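Long-range contacts in protein (glyceraldehyde 3-phosphate dehydrogenase) (Sulfolobus solfataricus, PDB 1B7G), which catalyses the phosphorylating oxidation of glyceraldehyde 3-phosphate in glycolysis, using NADP in preference to NAD as cofactor: residues S155-R161 with I223-D229; V189-A194 with I206-A210. The protein carries 1 engineered substitution. All coordinates share one frame; numbering follows the deposited sequence.

Contact 1 of 2, residues S155-R161 with I223-D229. Unlike the reference sequence in segment 155-161: Lys159 (reference Asn).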
ATOM      1  N   SER A 155      25.360  24.976 -10.223  1.00 34.69           N
ATOM      2  CA  SER A 155      25.899  26.226  -9.722  1.00 33.37           C
ATOM      3  C   SER A 155      25.840  26.208  -8.204  1.00 33.99           C
ATOM      4  O   SER A 155      24.890  25.670  -7.608  1.00 34.24           O
ATOM      5  CB  SER A 155      25.168  27.457 -10.248  1.00 33.66           C
ATOM      6  OG  SER A 155      25.546  28.603  -9.513  1.00 33.29           O
ATOM      7  N   LYS A 156      26.872  26.761  -7.579  1.00 30.19           N
ATOM      8  CA  LYS A 156      26.964  26.679  -6.131  1.00 32.00           C
ATOM      9  C   LYS A 156      25.690  27.180  -5.438  1.00 36.79           C
ATOM     10  O   LYS A 156      25.258  28.302  -5.715  1.00 32.37           O
ATOM     11  CB  LYS A 156      28.138  27.534  -5.647  1.00 31.67           C
ATOM     12  CG  LYS A 156      28.514  27.175  -4.220  1.00 34.57           C
ATOM     13  CD  LYS A 156      29.668  28.017  -3.717  1.00 51.41           C
ATOM     14  CE  LYS A 156      29.750  27.951  -2.196  1.00 57.44           C
ATOM     15  NZ  LYS A 156      29.729  26.559  -1.691  1.00 57.59           N
ATOM     16  N   VAL A 157      25.149  26.408  -4.512  1.00 30.89           N
ATOM     17  CA  VAL A 157      23.977  26.816  -3.750  1.00 31.41           C
ATOM     18  C   VAL A 157      24.442  27.757  -2.646  1.00 29.71           C
ATOM     19  O   VAL A 157      25.219  27.409  -1.754  1.00 30.04           O
ATOM     20  CB  VAL A 157      23.206  25.624  -3.152  1.00 30.41           C
ATOM     21  CG1 VAL A 157      22.110  26.066  -2.208  1.00 26.90           C
ATOM     22  CG2 VAL A 157      22.672  24.788  -4.323  1.00 25.58           C
ATOM     23  N   GLU A 158      23.947  28.983  -2.750  1.00 28.30           N
ATOM     24  CA  GLU A 158      24.370  30.010  -1.800  1.00 32.15           C
ATOM     25  C   GLU A 158      23.367  30.209  -0.689  1.00 31.87           C
ATOM     26  O   GLU A 158      23.731  30.590   0.427  1.00 32.11           O
ATOM     27  CB  GLU A 158      24.561  31.309  -2.623  1.00 30.24           C
ATOM     28  CG  GLU A 158      25.721  31.173  -3.594  1.00 45.05           C
ATOM     29  CD  GLU A 158      27.065  31.108  -2.885  1.00 51.78           C
ATOM     30  OE1 GLU A 158      27.103  31.167  -1.635  1.00 51.80           O
ATOM     31  OE2 GLU A 158      28.090  30.998  -3.575  1.00 50.24           O
ATOM     32  N   LYS A 159      22.098  29.902  -0.988  1.00 28.74           N
ATOM     33  CA  LYS A 159      21.057  30.080   0.010  1.00 31.38           C
ATOM     34  C   LYS A 159      19.817  29.212  -0.229  1.00 23.09           C
ATOM     35  O   LYS A 159      19.401  28.967  -1.326  1.00 28.26           O
ATOM     36  CB  LYS A 159      20.616  31.568   0.034  1.00 32.99           C
ATOM     37  CG  LYS A 159      19.825  31.846   1.310  1.00 29.32           C
ATOM     38  CD  LYS A 159      19.084  33.155   1.271  1.00 43.29           C
ATOM     39  CE  LYS A 159      20.015  34.348   1.220  1.00 43.12           C
ATOM     40  NZ  LYS A 159      19.262  35.612   1.489  1.00 59.60           N
ATOM     41  N   VAL A 160      19.257  28.698   0.885  1.00 28.52           N
ATOM     42  CA  VAL A 160      18.061  27.868   0.819  1.00 28.11           C
ATOM     43  C   VAL A 160      17.024  28.392   1.825  1.00 21.01           C
ATOM     44  O   VAL A 160      17.347  28.540   3.005  1.00 25.24           O
ATOM     45  CB  VAL A 160      18.329  26.387   1.176  1.00 31.97           C
ATOM     46  CG1 VAL A 160      17.009  25.572   1.214  1.00 25.18           C
ATOM     47  CG2 VAL A 160      19.267  25.714   0.190  1.00 25.54           C
ATOM     48  N   ARG A 161      15.799  28.529   1.332  1.00 20.76           N
ATOM     49  CA  ARG A 161      14.669  28.831   2.223  1.00 24.87           C
ATOM     50  C   ARG A 161      13.614  27.763   1.875  1.00 25.80           C
ATOM     51  O   ARG A 161      13.406  27.521   0.685  1.00 29.45           O
ATOM     52  CB  ARG A 161      14.088  30.233   2.063  1.00 23.33           C
ATOM     53  CG  ARG A 161      15.081  31.368   2.424  1.00 23.04           C
ATOM     54  CD  ARG A 161      15.358  31.355   3.909  1.00 27.64           C
ATOM     55  NE  ARG A 161      16.229  32.452   4.357  1.00 30.10           N
ATOM     56  CZ  ARG A 161      17.549  32.322   4.511  1.00 46.09           C
ATOM     57  NH1 ARG A 161      18.091  31.132   4.230  1.00 27.02           N
ATOM     58  NH2 ARG A 161      18.324  33.323   4.933  1.00 29.16           N
ATOM     59  N   ILE A 223      10.444  24.872  -1.970  1.00 22.21           N
ATOM     60  CA  ILE A 223      11.773  25.429  -1.716  1.00 26.72           C
ATOM     61  C   ILE A 223      12.210  26.520  -2.680  1.00 19.44           C
ATOM     62  O   ILE A 223      11.712  26.681  -3.754  1.00 20.81           O
ATOM     63  CB  ILE A 223      12.895  24.371  -1.733  1.00 31.00           C
ATOM     64  CG1 ILE A 223      13.021  23.849  -3.166  1.00 26.75           C
ATOM     65  CG2 ILE A 223      12.668  23.231  -0.756  1.00 39.12           C
ATOM     66  CD1 ILE A 223      14.406  23.226  -3.373  1.00 51.84           C
ATOM     67  N   ASN A 224      13.072  27.339  -2.082  1.00 21.88           N
ATOM     68  CA  ASN A 224      13.606  28.489  -2.812  1.00 24.45           C
ATOM     69  C   ASN A 224      15.134  28.456  -2.623  1.00 23.15           C
ATOM     70  O   ASN A 224      15.605  28.622  -1.514  1.00 26.49           O
ATOM     71  CB  ASN A 224      13.011  29.773  -2.265  1.00 25.72           C
ATOM     72  CG  ASN A 224      13.614  31.017  -2.904  1.00 49.64           C
ATOM     73  OD1 ASN A 224      14.822  31.277  -2.957  1.00 58.13           O
ATOM     74  ND2 ASN A 224      12.722  31.851  -3.431  1.00 46.24           N
ATOM     75  N   ILE A 225      15.796  28.293  -3.767  1.00 24.72           N
ATOM     76  CA  ILE A 225      17.268  28.198  -3.722  1.00 25.02           C
ATOM     77  C   ILE A 225      17.856  29.430  -4.423  1.00 23.09           C
ATOM     78  O   ILE A 225      17.360  29.882  -5.449  1.00 25.47           O
ATOM     79  CB  ILE A 225      17.738  26.924  -4.457  1.00 28.52           C
ATOM     80  CG1 ILE A 225      17.275  25.625  -3.772  1.00 33.53           C
ATOM     81  CG2 ILE A 225      19.270  26.888  -4.587  1.00 37.39           C
ATOM     82  CD1 ILE A 225      17.420  24.425  -4.708  1.00 34.72           C
ATOM     83  N   THR A 226      18.926  29.986  -3.804  1.00 23.32           N
ATOM     84  CA  THR A 226      19.624  31.080  -4.487  1.00 25.66           C
ATOM     85  C   THR A 226      21.019  30.560  -4.880  1.00 24.64           C
ATOM     86  O   THR A 226      21.670  29.972  -4.016  1.00 30.53           O
ATOM     87  CB  THR A 226      19.804  32.332  -3.610  1.00 31.13           C
ATOM     88  OG1 THR A 226      18.530  32.716  -3.138  1.00 34.30           O
ATOM     89  CG2 THR A 226      20.460  33.457  -4.418  1.00 34.74           C
ATOM     90  N   LEU A 227      21.322  30.597  -6.156  1.00 32.45           N
ATOM     91  CA  LEU A 227      22.589  30.089  -6.682  1.00 31.93           C
ATOM     92  C   LEU A 227      23.632  31.197  -6.859  1.00 37.31           C
ATOM     93  O   LEU A 227      23.322  32.390  -6.914  1.00 34.21           O
ATOM     94  CB  LEU A 227      22.344  29.445  -8.059  1.00 31.84           C
ATOM     95  CG  LEU A 227      21.231  28.388  -8.079  1.00 27.12           C
ATOM     96  CD1 LEU A 227      20.925  27.936  -9.486  1.00 25.56           C
ATOM     97  CD2 LEU A 227      21.612  27.224  -7.179  1.00 24.42           C
ATOM     98  N   LYS A 228      24.890  30.793  -6.996  1.00 31.94           N
ATOM     99  CA  LYS A 228      25.971  31.785  -7.105  1.00 37.26           C
ATOM    100  C   LYS A 228      25.880  32.511  -8.424  1.00 37.65           C
ATOM    101  O   LYS A 228      26.112  33.709  -8.564  1.00 39.54           O
ATOM    102  CB  LYS A 228      27.299  31.046  -6.932  1.00 39.64           C
ATOM    103  CG  LYS A 228      28.530  31.790  -7.457  1.00 56.35           C
ATOM    104  CD  LYS A 228      29.692  31.580  -6.490  1.00 53.63           C
ATOM    105  CE  LYS A 228      31.034  31.601  -7.199  1.00 61.26           C
ATOM    106  NZ  LYS A 228      32.150  31.698  -6.216  1.00 59.69           N
ATOM    107  N   ASP A 229      25.590  31.737  -9.466  1.00 36.02           N
ATOM    108  CA  ASP A 229      25.516  32.212 -10.821  1.00 39.95           C
ATOM    109  C   ASP A 229      24.125  32.085 -11.423  1.00 43.32           C
ATOM    110  O   ASP A 229      23.331  31.282 -10.936  1.00 40.63           O
ATOM    111  CB  ASP A 229      26.488  31.323 -11.673  1.00 48.05           C
ATOM    112  CG  ASP A 229      27.764  31.061 -10.879  1.00 58.41           C
ATOM    113  OD1 ASP A 229      28.423  32.061 -10.508  1.00 55.10           O
ATOM    114  OD2 ASP A 229      28.025  29.874 -10.552  1.00 55.98           O
TER
HETATM  115  O   HOH W   1      29.344  27.629  -8.863  1.00 48.30           O
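With chi1 of Ser155 at 168°, OG swings away from its own backbone N toward Asp229, whose chi1 of -40° turns the carboxylate back to meet it. Ser155 OG donates to Asp229 OD2 over 3.0 Å, arriving from above the carboxylate plane. The same OD2 accepts from a water that takes the backbone N-H of Lys156, so serine and water together hold the acid across the end of the strand pair. Without the hydroxyl, as with an alanine here, Asp229 OD2 would probably be left with the water as its remaining partner in this contact and the carboxylate freer to turn. Beyond this closure, strands 157-161 and 223-227 run antiparallel, 4.6 Å apart at their axes. Thr226 O accepts from both Glu158 N (2.8 Å) and Lys159 N (3.1 Å), a classic beta bulge that shifts the register by one residue. Within the bulge the engineered Lys159 also takes Thr226 N on its carbonyl O, and regular hydrogen-bonded pairing resumes with Arg161 and Asn224. On one face, the methyl Val157 CG1 lies 3.8 Å from Ile225 CG2, while Val157 CG2 meets Leu227 CD2 at 3.9 Å; helix 139-152 covers Val157, Val160 and Leu227 through Ile148 and Val151. At the bulge the bent Glu158 chain lays OE2 against the aliphatic part of Lys228, 3.4 Å from CD, although Glu158 OE2 and Lys228 NZ stay 4.9 Å apart. Asn224 ND2 turns to Glu291, and Arg161 makes a salt bridge with Asp205. The chemistry thus splits the ribbon into an apolar face buried under the helix and a polar face carrying Lys159, Arg161, Asn224 and Thr226.

Contact 2 of 2, residues V189-A194 with I206-A210. With SO4 (sulfate ion), chain F; SO4 (sulfate ion), chain C.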
ATOM      1  N   VAL A 189      11.005  29.669  14.231  1.00 27.51           N
ATOM      2  CA  VAL A 189      11.744  29.533  12.979  1.00 25.22           C
ATOM      3  C   VAL A 189      13.218  29.720  13.356  1.00 31.16           C
ATOM      4  O   VAL A 189      13.428  30.627  14.144  1.00 26.22           O
ATOM      5  CB  VAL A 189      11.377  30.599  11.938  1.00 38.08           C
ATOM      6  CG1 VAL A 189      12.319  30.578  10.731  1.00 28.78           C
ATOM      7  CG2 VAL A 189       9.933  30.449  11.486  1.00 36.49           C
ATOM      8  N   PRO A 190      14.098  28.887  12.842  1.00 27.27           N
ATOM      9  CA  PRO A 190      13.798  27.799  11.952  1.00 26.12           C
ATOM     10  C   PRO A 190      13.452  26.481  12.624  1.00 26.42           C
ATOM     11  O   PRO A 190      13.619  26.274  13.830  1.00 24.38           O
ATOM     12  CB  PRO A 190      15.158  27.654  11.211  1.00 25.90           C
ATOM     13  CG  PRO A 190      16.139  27.846  12.299  1.00 28.13           C
ATOM     14  CD  PRO A 190      15.566  28.950  13.170  1.00 30.75           C
ATOM     15  N   SER A 191      12.850  25.562  11.841  1.00 23.32           N
ATOM     16  CA  SER A 191      12.662  24.203  12.410  1.00 25.25           C
ATOM     17  C   SER A 191      14.053  23.532  12.433  1.00 27.56           C
ATOM     18  O   SER A 191      15.005  24.054  11.867  1.00 19.41           O
ATOM     19  CB  SER A 191      11.713  23.414  11.536  1.00 19.10           C
ATOM     20  OG  SER A 191      12.168  23.383  10.190  1.00 21.49           O
ATOM     21  N   HIS A 192      14.180  22.326  12.971  1.00 26.11           N
ATOM     22  CA  HIS A 192      15.433  21.643  13.154  1.00 29.84           C
ATOM     23  C   HIS A 192      16.108  21.257  11.837  1.00 28.95           C
ATOM     24  O   HIS A 192      17.292  20.944  11.871  1.00 30.02           O
ATOM     25  CB  HIS A 192      15.241  20.392  14.042  1.00 29.20           C
ATOM     26  CG  HIS A 192      14.565  19.243  13.360  1.00 30.70           C
ATOM     27  ND1 HIS A 192      15.282  18.363  12.564  1.00 34.52           N
ATOM     28  CD2 HIS A 192      13.276  18.810  13.326  1.00 34.74           C
ATOM     29  CE1 HIS A 192      14.472  17.471  12.034  1.00 30.63           C
ATOM     30  NE2 HIS A 192      13.265  17.684  12.505  1.00 30.24           N
ATOM     31  N   HIS A 193      15.363  21.173  10.735  1.00 21.76           N
ATOM     32  CA  HIS A 193      15.899  20.817   9.456  1.00 23.35           C
ATOM     33  C   HIS A 193      17.121  21.613   9.049  1.00 30.86           C
ATOM     34  O   HIS A 193      18.062  20.998   8.531  1.00 24.61           O
ATOM     35  CB  HIS A 193      14.801  20.930   8.370  1.00 22.19           C
ATOM     36  CG  HIS A 193      13.587  20.154   8.841  1.00 32.82           C
ATOM     37  ND1 HIS A 193      12.652  20.677   9.696  1.00 25.94           N
ATOM     38  CD2 HIS A 193      13.248  18.870   8.642  1.00 24.24           C
ATOM     39  CE1 HIS A 193      11.748  19.746   9.982  1.00 29.45           C
ATOM     40  NE2 HIS A 193      12.088  18.617   9.346  1.00 21.60           N
ATOM     41  N   ALA A 194      17.111  22.940   9.286  1.00 28.48           N
ATOM     42  CA  ALA A 194      18.216  23.772   8.833  1.00 29.67           C
ATOM     43  C   ALA A 194      19.533  23.403   9.507  1.00 24.77           C
ATOM     44  O   ALA A 194      20.507  23.116   8.829  1.00 24.00           O
ATOM     45  CB  ALA A 194      17.865  25.257   8.985  1.00 26.54           C
ATOM     46  N   ILE A 206      20.842  28.490   5.347  1.00 21.79           N
ATOM     47  CA  ILE A 206      19.548  27.809   5.147  1.00 26.43           C
ATOM     48  C   ILE A 206      18.634  28.081   6.338  1.00 20.79           C
ATOM     49  O   ILE A 206      19.051  28.148   7.493  1.00 24.05           O
ATOM     50  CB  ILE A 206      19.681  26.277   4.929  1.00 24.98           C
ATOM     51  CG1 ILE A 206      18.311  25.583   4.912  1.00 28.16           C
ATOM     52  CG2 ILE A 206      20.523  25.689   6.057  1.00 17.41           C
ATOM     53  CD1 ILE A 206      18.288  24.160   4.345  1.00 21.98           C
ATOM     54  N   ALA A 207      17.347  28.323   6.011  1.00 21.94           N
ATOM     55  CA  ALA A 207      16.373  28.477   7.077  1.00 22.44           C
ATOM     56  C   ALA A 207      15.128  27.718   6.649  1.00 16.79           C
ATOM     57  O   ALA A 207      14.754  27.676   5.476  1.00 23.29           O
ATOM     58  CB  ALA A 207      16.134  29.964   7.423  1.00 20.09           C
ATOM     59  N   THR A 208      14.474  27.066   7.588  1.00 20.92           N
ATOM     60  CA  THR A 208      13.324  26.240   7.260  1.00 26.65           C
ATOM     61  C   THR A 208      12.195  26.449   8.278  1.00 17.50           C
ATOM     62  O   THR A 208      12.466  26.729   9.434  1.00 23.66           O
ATOM     63  CB  THR A 208      13.665  24.734   7.347  1.00 23.24           C
ATOM     64  OG1 THR A 208      14.226  24.477   8.628  1.00 22.84           O
ATOM     65  CG2 THR A 208      14.621  24.289   6.243  1.00 20.72           C
ATOM     66  N   MET A 209      10.979  26.302   7.763  1.00 20.08           N
ATOM     67  CA  MET A 209       9.831  26.270   8.681  1.00 20.53           C
ATOM     68  C   MET A 209       9.044  24.992   8.401  1.00 19.48           C
ATOM     69  O   MET A 209       9.016  24.562   7.241  1.00 21.97           O
ATOM     70  CB  MET A 209       8.899  27.447   8.373  1.00 18.49           C
ATOM     71  CG  MET A 209       9.391  28.842   8.594  1.00 30.72           C
ATOM     72  SD  MET A 209       8.297  30.145   8.005  1.00 30.29           S
ATOM     73  CE  MET A 209       9.057  30.613   6.466  1.00 28.63           C
ATOM     74  N   ALA A 210       8.337  24.455   9.390  1.00 21.34           N
ATOM     75  CA  ALA A 210       7.603  23.221   9.161  1.00 19.34           C
ATOM     76  C   ALA A 210       6.215  23.297   9.880  1.00 20.97           C
ATOM     77  O   ALA A 210       6.129  23.860  10.950  1.00 20.13           O
ATOM     78  CB  ALA A 210       8.356  22.059   9.807  1.00 26.37           C
TER
HETATM   79  S   SO4 F 607      12.193  21.453  16.164  1.00 53.67           S
HETATM   80  O1  SO4 F 607      12.575  20.057  16.594  1.00 55.46           O
HETATM   81  O2  SO4 F 607      10.777  21.702  16.637  1.00 53.97           O
HETATM   82  O3  SO4 F 607      12.227  21.555  14.655  1.00 36.31           O
HETATM   83  O4  SO4 F 607      13.102  22.441  16.821  1.00 51.08           O
HETATM   84  S   SO4 C 601      11.667  15.109   9.806  1.00 25.27           S
HETATM   85  O1  SO4 C 601      11.001  14.389  10.884  1.00 34.33           O
HETATM   86  O2  SO4 C 601      10.722  16.252   9.308  1.00 29.64           O
HETATM   87  O3  SO4 C 601      12.012  14.360   8.601  1.00 30.69           O
HETATM   88  O4  SO4 C 601      12.875  15.699  10.411  1.00 30.27           O
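Around the imidazole of His193, Thr208 OG1 lies near its plane and Ser191 CB in it on the ND1 side, while a sulfate oxygen lies in plane at the NE2 end; Ala210 CB approaches the ring obliquely. Over one of its faces sits His192 NE2, 3.4 Å above the plane and offset toward the rim; in return His193 ND1 lies above the centre of the His192 ring. Both nitrogens of His193 are engaged: NE2 donates almost straight (176°) to the sulfate O2, 2.7 Å away, and ND1 shares a hydrogen bond with Ser191 OG, which fixes the rotation of the ring. Ser191 OG bonds in turn to Thr208 OG1 at 2.8 Å, making strand residue Thr208 a second-shell partner of the histidine. Thr208 chi1 of 53° places OG1 between the backbone N and the carbonyl carbon, where it also takes a weak bond from Ala194 N. The backbone follows suit: Ser191 N reaches Thr208 O at 2.7 Å from above the carbonyl plane. This loop, leading into helix 193-198, lies against strand 205-213 of the mixed sheet in the C-terminal, catalytic domain of the GAPDH fold. His192 and His193 belong to the inorganic phosphate site with Ser138, Asn140 and Arg166; sulfate, probably from the crystallisation liquor, occupies this region, bonded also to Ser138 OG, Asn140 N and Arg166 NE. His192 N donates to O3 of the other sulfate at 2.7 Å, while His192 ND1 is tied to Asp196. Away from the anions, a cis peptide precedes Pro190, and Val189 CG2 presses tightly on Met209 CG at 3.4 Å. At the helix side, Ala194 CB rests 4.0 Å from Ile206 CG2.

The chain first builds the parallel sheet of the nucleotide-binding part, then passes through helix 139-152 into strand 157-167, where contact 1 begins. Some 60 residues later, strand 219-227 returns alongside it and closes that loop. Contact 2 is nested wholly inside: residues 189-194 enter helix 193-198, and after only 11 intervening residues the chain comes back as strand 205-213, which leads on to strand 219-227. Strand 157-167 lies between these two in the mixed sheet, so the contacts meet through it, Val160 O probably accepting a hydrogen bond from Ala207 N. Contact 1 joins strands within the sheet; contact 2 fastens the phosphate-site loop to the same sheet.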